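Local coordinates for protein DNA polymerase III subunit beta (Caulobacter crescentus, PDB 5WCE) that probably forms a ring-shaped head-to-tail homodimer around DNA that tethers DNA polymerases and other proteins and makes them processive, at residues 295-300 with 327-332. Sequence-based numbering, arbitrary orientation.
Sequences KLAVEP and PFEIGF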
ATOM      1  N   LYS A 295       5.493  -3.689 -29.814  1.00 20.00           N
ATOM      2  CA  LYS A 295       6.044  -3.464 -31.148  1.00 21.18           C
ATOM      3  C   LYS A 295       5.773  -2.031 -31.637  1.00 20.01           C
ATOM      4  O   LYS A 295       4.653  -1.574 -31.551  1.00 18.83           O
ATOM      5  CB  LYS A 295       5.447  -4.460 -32.146  1.00 22.48           C
ATOM      6  CG  LYS A 295       5.989  -4.311 -33.570  1.00 24.23           C
ATOM      7  CD  LYS A 295       5.368  -5.452 -34.380  1.00 27.05           C
ATOM      8  CE  LYS A 295       5.630  -5.404 -35.846  1.00 30.82           C
ATOM      9  NZ  LYS A 295       4.782  -6.510 -36.421  1.00 33.58           N
ATOM     10  N   LEU A 296       6.807  -1.363 -32.139  1.00 19.24           N
ATOM     11  CA  LEU A 296       6.737  -0.017 -32.710  1.00 18.56           C
ATOM     12  C   LEU A 296       7.004  -0.202 -34.201  1.00 18.88           C
ATOM     13  O   LEU A 296       8.135  -0.571 -34.599  1.00 17.54           O
ATOM     14  CB  LEU A 296       7.809   0.916 -32.137  1.00 18.84           C
ATOM     15  CG  LEU A 296       7.670   1.548 -30.751  1.00 19.45           C
ATOM     16  CD1 LEU A 296       7.482   0.477 -29.687  1.00 20.09           C
ATOM     17  CD2 LEU A 296       8.845   2.451 -30.412  1.00 19.50           C
ATOM     18  N   ALA A 297       5.956  -0.035 -35.020  1.00 18.53           N
ATOM     19  CA  ALA A 297       6.103  -0.036 -36.458  1.00 18.58           C
ATOM     20  C   ALA A 297       6.239   1.431 -36.883  1.00 18.02           C
ATOM     21  O   ALA A 297       5.282   2.212 -36.822  1.00 17.99           O
ATOM     22  CB  ALA A 297       4.911  -0.721 -37.115  1.00 19.57           C
ATOM     23  N   VAL A 298       7.463   1.812 -37.210  1.00 17.74           N
ATOM     24  CA  VAL A 298       7.853   3.187 -37.472  1.00 17.71           C
ATOM     25  C   VAL A 298       7.860   3.388 -38.990  1.00 17.80           C
ATOM     26  O   VAL A 298       8.406   2.572 -39.745  1.00 17.55           O
ATOM     27  CB  VAL A 298       9.277   3.482 -36.874  1.00 18.06           C
ATOM     28  CG1 VAL A 298       9.672   4.911 -37.044  1.00 18.37           C
ATOM     29  CG2 VAL A 298       9.298   3.148 -35.382  1.00 17.87           C
ATOM     30  N   GLU A 299       7.225   4.470 -39.407  1.00 18.51           N
ATOM     31  CA  GLU A 299       7.216   4.915 -40.782  1.00 19.55           C
ATOM     32  C   GLU A 299       7.161   6.429 -40.806  1.00 19.25           C
ATOM     33  O   GLU A 299       6.859   7.038 -39.788  1.00 19.37           O
ATOM     34  CB  GLU A 299       5.994   4.298 -41.523  1.00 20.56           C
ATOM     35  CG  GLU A 299       4.656   4.777 -40.978  1.00 22.66           C
ATOM     36  CD  GLU A 299       3.435   4.110 -41.647  1.00 25.90           C
ATOM     37  OE1 GLU A 299       3.230   4.365 -42.842  1.00 27.09           O
ATOM     38  OE2 GLU A 299       2.720   3.349 -40.958  1.00 26.02           O
ATOM     39  N   PRO A 300       7.362   7.065 -41.993  1.00 20.23           N
ATOM     40  CA  PRO A 300       7.202   8.507 -42.015  1.00 20.23           C
ATOM     41  C   PRO A 300       5.894   8.956 -41.414  1.00 20.43           C
ATOM     42  O   PRO A 300       4.817   8.396 -41.707  1.00 21.03           O
ATOM     43  CB  PRO A 300       7.291   8.850 -43.516  1.00 20.96           C
ATOM     44  CG  PRO A 300       8.275   7.829 -44.027  1.00 20.48           C
ATOM     45  CD  PRO A 300       7.991   6.558 -43.234  1.00 20.21           C
ATOM     46  N   PRO A 327      11.147   3.056 -43.167  1.00 23.13           N
ATOM     47  CA  PRO A 327      10.308   2.348 -42.211  1.00 22.70           C
ATOM     48  C   PRO A 327      11.037   1.194 -41.562  1.00 21.63           C
ATOM     49  O   PRO A 327      11.920   0.612 -42.179  1.00 21.69           O
ATOM     50  CB  PRO A 327       9.118   1.853 -43.047  1.00 23.59           C
ATOM     51  CG  PRO A 327       9.520   1.988 -44.457  1.00 24.87           C
ATOM     52  CD  PRO A 327      10.662   2.946 -44.555  1.00 24.53           C
ATOM     53  N   PHE A 328      10.717   0.882 -40.322  1.00 20.21           N
ATOM     54  CA  PHE A 328      11.272  -0.274 -39.668  1.00 19.64           C
ATOM     55  C   PHE A 328      10.353  -0.659 -38.521  1.00 19.27           C
ATOM     56  O   PHE A 328       9.494   0.136 -38.160  1.00 18.68           O
ATOM     57  CB  PHE A 328      12.694  -0.001 -39.156  1.00 19.79           C
ATOM     58  CG  PHE A 328      12.768   1.069 -38.152  1.00 18.92           C
ATOM     59  CD1 PHE A 328      12.850   2.382 -38.537  1.00 19.34           C
ATOM     60  CD2 PHE A 328      12.799   0.759 -36.805  1.00 19.30           C
ATOM     61  CE1 PHE A 328      12.973   3.401 -37.607  1.00 19.25           C
ATOM     62  CE2 PHE A 328      12.930   1.772 -35.849  1.00 18.78           C
ATOM     63  CZ  PHE A 328      12.971   3.081 -36.231  1.00 19.03           C
ATOM     64  N   GLU A 329      10.589  -1.848 -37.958  1.00 19.39           N
ATOM     65  CA  GLU A 329       9.847  -2.365 -36.827  1.00 19.83           C
ATOM     66  C   GLU A 329      10.854  -2.716 -35.723  1.00 19.23           C
ATOM     67  O   GLU A 329      11.915  -3.253 -35.993  1.00 17.78           O
ATOM     68  CB  GLU A 329       9.015  -3.565 -37.224  1.00 22.85           C
ATOM     69  CG  GLU A 329       7.941  -3.249 -38.287  1.00 25.23           C
ATOM     70  CD  GLU A 329       8.507  -3.254 -39.728  1.00 29.36           C
ATOM     71  OE1 GLU A 329       9.142  -4.274 -40.127  1.00 33.30           O
ATOM     72  OE2 GLU A 329       8.312  -2.244 -40.469  1.00 32.07           O
ATOM     73  N   ILE A 330      10.533  -2.356 -34.478  1.00 17.65           N
ATOM     74  CA  ILE A 330      11.415  -2.619 -33.349  1.00 16.92           C
ATOM     75  C   ILE A 330      10.517  -2.870 -32.142  1.00 16.95           C
ATOM     76  O   ILE A 330       9.417  -2.283 -32.049  1.00 16.17           O
ATOM     77  CB  ILE A 330      12.381  -1.420 -33.147  1.00 16.89           C
ATOM     78  CG1 ILE A 330      13.544  -1.757 -32.213  1.00 17.82           C
ATOM     79  CG2 ILE A 330      11.660  -0.160 -32.681  1.00 16.14           C
ATOM     80  CD1 ILE A 330      14.599  -0.665 -32.170  1.00 17.95           C
ATOM     81  N   GLY A 331      10.995  -3.723 -31.249  1.00 16.31           N
ATOM     82  CA  GLY A 331      10.274  -4.084 -30.035  1.00 16.87           C
ATOM     83  C   GLY A 331      10.999  -3.605 -28.796  1.00 16.35           C
ATOM     84  O   GLY A 331      12.269  -3.668 -28.708  1.00 16.06           O
ATOM     85  N   PHE A 332      10.225  -3.195 -27.782  1.00 15.71           N
ATOM     86  CA  PHE A 332      10.768  -2.863 -26.471  1.00 15.75           C
ATOM     87  C   PHE A 332       9.886  -3.446 -25.356  1.00 16.09           C
ATOM     88  O   PHE A 332       8.719  -3.721 -25.561  1.00 15.14           O
ATOM     89  CB  PHE A 332      10.865  -1.368 -26.228  1.00 15.26           C
ATOM     90  CG  PHE A 332      11.798  -0.652 -27.162  1.00 15.52           C
ATOM     91  CD1 PHE A 332      13.169  -0.932 -27.142  1.00 15.92           C
ATOM     92  CD2 PHE A 332      11.331   0.332 -27.994  1.00 15.34           C
ATOM     93  CE1 PHE A 332      14.031  -0.299 -27.991  1.00 15.76           C
ATOM     94  CE2 PHE A 332      12.197   0.990 -28.847  1.00 16.22           C
ATOM     95  CZ  PHE A 332      13.546   0.659 -28.856  1.00 15.76           C
TER
HETATM   96  O   HOH W   1       7.168   0.085 -40.205  1.00 24.31           O
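Strands 293-299 and 328-333 run antiparallel in the four-stranded sheet of the C-terminal clamp domain, and V298 packs on the F328 ring. CB of V298 sits 17° off the normal of the F328 ring, 3.9 Å from its centroid, a CH-pi contact over one face; the valine methyls reach the ring rim, CG1 of V298 lying 3.7 Å from F328 CE1 and CG2 near CZ. A chi1 of 62° holds the ring between its own N and carbonyl carbon, swinging it back against the valine, whose branched CB suits a broad aromatic face. The F328 ring also meets F353 edge-to-face and touches Y323; an alanine in place of F328 would probably take the ring face from over V298 CB and leave F353 without its edge-to-face partner. Two hydrogen-bonded pairs fix the backbones: L296 N to I330 O (2.8 Å) with its return bond, and V298 N to F328 O with F328 N to V298 O (2.9 Å). V298 O gains a further grip from a water that also reaches E329 OE2 (2.6 Å). On the buried side, L296 CD2 meets the edge of the F332 ring at CE2, 4.0 Å away; the L296 side chain also touches I303 and L305 of strand 302-308. The other face is mixed: K295, fully extended with CG anti to its N (chi1 -179°), lays CE beside E329 CG, which also nears A297 CB, although K295 NZ and E329 OE1 remain 6.1 Å apart. Outermost strand 328-333 thus packs inward with its neighbour, V298 and F328 touching strand 267-272 and I330 strand 360-364, at a sheet edge of the sliding clamp's C-terminal domain.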